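Local coordinates for protein nicotinate phosphoribosyltransferase (Saccharomyces cerevisiae, PDB 1VLP) that catalyses the ATP-dependent first step of NAD synthesis from nicotinic acid, joining nicotinate to a phosphoribosyl group to give nicotinate ribonucleotide, at residues 305-309 / 310-314; 414-417 / 418-422. All coordinates share one frame; numbering follows the deposited sequence.

Contact 1 (305-309 / 310-314); sequences VRQDS and GDPVE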
loop_
_atom_site.group_PDB
_atom_site.type_symbol
_atom_site.label_atom_id
_atom_site.label_comp_id
_atom_site.label_asym_id
_atom_site.label_seq_id
_atom_site.Cartn_x
_atom_site.Cartn_y
_atom_site.Cartn_z
ATOM N N VAL A 305 7.041 10.872 9.495
ATOM C CA VAL A 305 7.039 9.440 9.664
ATOM C C VAL A 305 5.642 8.911 9.359
ATOM O O VAL A 305 4.645 9.631 9.515
ATOM C CB VAL A 305 7.433 8.967 11.082
ATOM C CG1 VAL A 305 8.935 9.228 11.381
ATOM C CG2 VAL A 305 6.521 9.587 12.145
ATOM N N ARG A 306 5.589 7.680 8.872
ATOM C CA ARG A 306 4.294 6.969 8.647
ATOM C C ARG A 306 4.117 5.909 9.763
ATOM O O ARG A 306 5.016 5.068 10.000
ATOM C CB ARG A 306 4.198 6.336 7.221
ATOM C CG ARG A 306 2.768 5.763 6.837
ATOM C CD ARG A 306 2.823 5.102 5.406
ATOM N NE ARG A 306 2.243 3.747 5.460
ATOM C CZ ARG A 306 2.666 2.703 4.763
ATOM N NH1 ARG A 306 3.671 2.807 3.889
ATOM N NH2 ARG A 306 2.052 1.536 4.925
ATOM N N GLN A 307 2.972 5.986 10.457
ATOM C CA GLN A 307 2.596 5.055 11.523
ATOM C C GLN A 307 1.708 3.932 10.899
ATOM O O GLN A 307 0.689 4.215 10.291
ATOM C CB GLN A 307 1.894 5.786 12.639
ATOM C CG GLN A 307 1.521 4.935 13.866
ATOM C CD GLN A 307 0.255 4.155 13.706
ATOM O OE1 GLN A 307 -0.786 4.695 13.275
ATOM N NE2 GLN A 307 0.297 2.884 14.113
ATOM N N ASP A 308 2.153 2.689 11.011
ATOM C CA ASP A 308 1.535 1.579 10.332
ATOM C C ASP A 308 1.266 0.369 11.230
ATOM O O ASP A 308 0.650 -0.604 10.753
ATOM C CB ASP A 308 2.447 1.147 9.187
ATOM C CG ASP A 308 1.715 0.343 8.112
ATOM O OD1 ASP A 308 0.571 0.713 7.735
ATOM O OD2 ASP A 308 2.329 -0.639 7.644
ATOM N N SER A 309 1.784 0.372 12.459
ATOM C CA SER A 309 1.501 -0.695 13.413
ATOM C C SER A 309 1.651 -0.262 14.856
ATOM O O SER A 309 2.179 0.807 15.171
ATOM C CB SER A 309 2.421 -1.895 13.205
ATOM O OG SER A 309 3.770 -1.591 13.531
ATOM N N GLY A 310 1.190 -1.120 15.757
ATOM C CA GLY A 310 1.275 -0.822 17.166
ATOM C C GLY A 310 0.204 0.143 17.587
ATOM O O GLY A 310 -0.707 0.439 16.843
ATOM N N ASP A 311 0.332 0.661 18.791
ATOM C CA ASP A 311 -0.623 1.634 19.327
ATOM C C ASP A 311 -0.314 3.052 18.848
ATOM O O ASP A 311 0.783 3.579 19.136
ATOM C CB ASP A 311 -0.602 1.597 20.845
ATOM C CG ASP A 311 -1.682 2.482 21.441
ATOM O OD1 ASP A 311 -1.414 3.666 21.638
ATOM O OD2 ASP A 311 -2.824 2.011 21.655
ATOM N N PRO A 312 -1.226 3.657 18.098
ATOM C CA PRO A 312 -0.929 4.956 17.492
ATOM C C PRO A 312 -0.638 6.095 18.488
ATOM O O PRO A 312 0.194 6.957 18.191
ATOM C CB PRO A 312 -2.188 5.272 16.681
ATOM C CG PRO A 312 -2.764 3.886 16.382
ATOM C CD PRO A 312 -2.540 3.135 17.653
ATOM N N VAL A 313 -1.285 6.069 19.656
ATOM C CA VAL A 313 -1.053 7.112 20.666
ATOM C C VAL A 313 0.325 6.958 21.279
ATOM O O VAL A 313 1.076 7.927 21.362
ATOM C CB VAL A 313 -2.144 7.108 21.713
ATOM C CG1 VAL A 313 -1.855 8.142 22.799
ATOM C CG2 VAL A 313 -3.497 7.384 20.998
ATOM N N GLU A 314 0.685 5.720 21.616
ATOM C CA GLU A 314 2.012 5.434 22.132
ATOM C C GLU A 314 3.092 5.789 21.103
ATOM O O GLU A 314 4.083 6.418 21.473
ATOM C CB GLU A 314 2.116 3.992 22.654
ATOM C CG GLU A 314 1.369 3.766 24.001
ATOM C CD GLU A 314 1.765 4.782 25.101
ATOM O OE1 GLU A 314 2.984 4.924 25.424
ATOM O OE2 GLU A 314 0.860 5.464 25.634
HETATM O O HOH W 1 -1.909 1.079 14.366
#
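Gln307 reaches over the turn that follows its strand and lays its amide against the ring of Pro312. The two side chains cross at an oblique angle, with Gln307 OE1 3.7 Å from Pro312 CB. Gln307 NE2 faces the backbone of the turn. Gln307 NE2 donates a weak hydrogen bond to Ser309 O at 3.0 Å. It also donates to a water, 2.9 Å from Gln307 NE2, and that water donates in turn to Gly310 O at 2.8 Å. One amide nitrogen is thus tied to two successive carbonyls, weakly and directly to one and through water to the other. CG of Gln307 is anti to the backbone N (chi1 -176°), and the bend at chi2 (-82°) turns the amide toward the turn. Gly310 has a positive phi (78°), and a side chain there would run into Ser309 O. Further out, Asp311 is the N-cap of helix 312-326. Asp311 OD1 accepts from Glu314 N at 2.9 Å through the anti lone pair. Ser309 OG bonds to Asp283 and to Asp405 N. Asp308 pairs weakly with Arg306 and bonds to His244 through OD2. Arg306 probably binds nicotinate, as in related enzymes. The arrangement is the strand-to-helix turn of a beta-alpha-beta unit, at the C-terminal end of a parallel strand, where barrel-type phosphoribosyltransferases of this family carry their active site.

Contact 2 (414-417 / 418-422); sequences PATV and KRVKE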
loop_
_atom_site.group_PDB
_atom_site.type_symbol
_atom_site.label_atom_id
_atom_site.label_comp_id
_atom_site.label_asym_id
_atom_site.label_seq_id
_atom_site.Cartn_x
_atom_site.Cartn_y
_atom_site.Cartn_z
ATOM N N PRO A 414 10.399 -17.754 11.362
ATOM C CA PRO A 414 10.654 -17.580 12.808
ATOM C C PRO A 414 12.100 -17.539 13.255
ATOM O O PRO A 414 12.472 -16.727 14.120
ATOM C CB PRO A 414 9.947 -18.788 13.433
ATOM C CG PRO A 414 8.815 -19.066 12.516
ATOM C CD PRO A 414 9.337 -18.758 11.121
ATOM N N ALA A 415 12.916 -18.422 12.705
ATOM C CA ALA A 415 14.318 -18.494 13.080
ATOM C C ALA A 415 15.013 -17.169 12.747
ATOM O O ALA A 415 15.831 -16.651 13.540
ATOM C CB ALA A 415 15.000 -19.652 12.341
ATOM N N THR A 416 14.681 -16.637 11.569
ATOM C CA THR A 416 15.268 -15.395 11.096
ATOM C C THR A 416 14.822 -14.245 11.977
ATOM O O THR A 416 15.628 -13.381 12.360
ATOM C CB THR A 416 14.897 -15.140 9.626
ATOM O OG1 THR A 416 15.362 -16.258 8.831
ATOM C CG2 THR A 416 15.511 -13.865 9.118
ATOM N N VAL A 417 13.542 -14.231 12.306
ATOM C CA VAL A 417 12.969 -13.162 13.134
ATOM C C VAL A 417 13.671 -13.164 14.518
ATOM O O VAL A 417 14.077 -12.104 15.049
ATOM C CB VAL A 417 11.436 -13.343 13.283
ATOM C CG1 VAL A 417 10.879 -12.437 14.372
ATOM C CG2 VAL A 417 10.712 -13.096 11.917
ATOM N N LYS A 418 13.793 -14.355 15.119
ATOM C CA LYS A 418 14.565 -14.496 16.342
ATOM C C LYS A 418 16.007 -13.975 16.273
ATOM O O LYS A 418 16.429 -13.253 17.198
ATOM C CB LYS A 418 14.594 -15.967 16.763
ATOM C CG LYS A 418 15.453 -16.227 17.978
ATOM C CD LYS A 418 15.213 -17.598 18.533
ATOM C CE LYS A 418 16.395 -18.013 19.382
ATOM N NZ LYS A 418 16.023 -19.156 20.230
ATOM N N ARG A 419 16.750 -14.383 15.253
ATOM C CA ARG A 419 18.137 -13.981 15.023
ATOM C C ARG A 419 18.252 -12.451 14.902
ATOM O O ARG A 419 19.175 -11.853 15.434
ATOM C CB ARG A 419 18.657 -14.496 13.675
ATOM C CG ARG A 419 19.026 -15.966 13.513
ATOM C CD ARG A 419 19.846 -16.232 12.209
ATOM N NE ARG A 419 19.436 -15.477 10.992
ATOM C CZ ARG A 419 19.948 -14.309 10.591
ATOM N NH1 ARG A 419 20.876 -13.697 11.306
ATOM N NH2 ARG A 419 19.530 -13.734 9.469
ATOM N N VAL A 420 17.320 -11.846 14.164
ATOM C CA VAL A 420 17.299 -10.394 13.907
ATOM C C VAL A 420 16.976 -9.617 15.186
ATOM O O VAL A 420 17.654 -8.639 15.504
ATOM C CB VAL A 420 16.318 -9.989 12.745
ATOM C CG1 VAL A 420 16.149 -8.469 12.637
ATOM C CG2 VAL A 420 16.803 -10.510 11.424
ATOM N N LYS A 421 15.978 -10.058 15.944
ATOM C CA LYS A 421 15.673 -9.411 17.229
ATOM C C LYS A 421 16.894 -9.364 18.156
ATOM O O LYS A 421 17.120 -8.367 18.871
ATOM C CB LYS A 421 14.524 -10.112 17.922
ATOM C CG LYS A 421 13.184 -9.774 17.366
ATOM C CD LYS A 421 12.176 -10.762 17.897
ATOM C CE LYS A 421 10.775 -10.361 17.690
ATOM N NZ LYS A 421 9.913 -11.463 18.240
ATOM N N GLU A 422 17.707 -10.417 18.091
ATOM C CA GLU A 422 18.945 -10.503 18.863
ATOM C C GLU A 422 19.975 -9.514 18.336
ATOM O O GLU A 422 20.488 -8.702 19.115
ATOM C CB GLU A 422 19.482 -11.931 18.816
ATOM C CG GLU A 422 18.578 -12.919 19.557
ATOM C CD GLU A 422 18.973 -14.400 19.408
ATOM O OE1 GLU A 422 19.943 -14.725 18.661
ATOM O OE2 GLU A 422 18.282 -15.242 20.046
#
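Lys418 and Pro414 meet through the backbone, where Lys418 N donates to Pro414 O at 2.9 Å, nearly straight at 175°. CB of Lys418 rests near the carbonyl oxygens of Pro414 and Ala415. Beyond CG the chain is extended and leads away from the preceding turn. Arg419 N then bonds to Ala415 O at 3.0 Å. In the conformer given here, the side chain of Arg419 lies alongside that of Thr416, both pointing the same way. Arg419 NH2 then comes within 4.0 Å of the methyl CG2 of Thr416, which meets the guanidinium obliquely. OG1 of Thr416 is anti to the carbonyl carbon (chi1 -58°), on the side of the backbone N, and bonds to Asp413. In the same conformer the guanidinium has its own partner in Glu423, a salt bridge through NH1. Val420 N donates to Thr416 O at 2.9 Å, and Val420 CG2 sits 3.2 Å from Thr416 O. Val420 is buried against Tyr257, Ile401 and Ile403. Lys421 N closes the next turn on Val417 O at 2.9 Å. Its side chain runs back beside Val417, with CE of Lys421 3.9 Å from CG1 of Val417. The extended chain carries NZ to Asn410, which accepts a hydrogen bond. An alanine in place of Lys421 would probably leave the Asn410 side chain without this donor and uncover one flank of Val417. Four successive i to i+4 bonds define the first turns of helix 414-423. The chemistry is divided: these backbone bonds are made within the helix, the aliphatic part of Lys421 lies along Val417, and its charged end is directed to a partner beyond.

Overall arrangement
Following the chain from its N terminus, contact 1 comes first. It closes the short turn from strand 304-307, an inner strand of the parallel sheet, into helix 312-326, which leads on to strand 335-338. The chain then runs through helix 344-356, strand 360-365 and the later strand 388-395 of the antiparallel sheet. Contact 2 closes no loop. It lies within helix 414-423, near the end of the modelled chain, and this helix packs on loop residues Tyr257, Ile401 and Ile403. The contacts are in series and neither nest nor cross. The centres of contact 1 and contact 2 are about 22 Å apart. Contact 1 adjoins the probable nicotinate site; contact 2 lies away from the annotated sites.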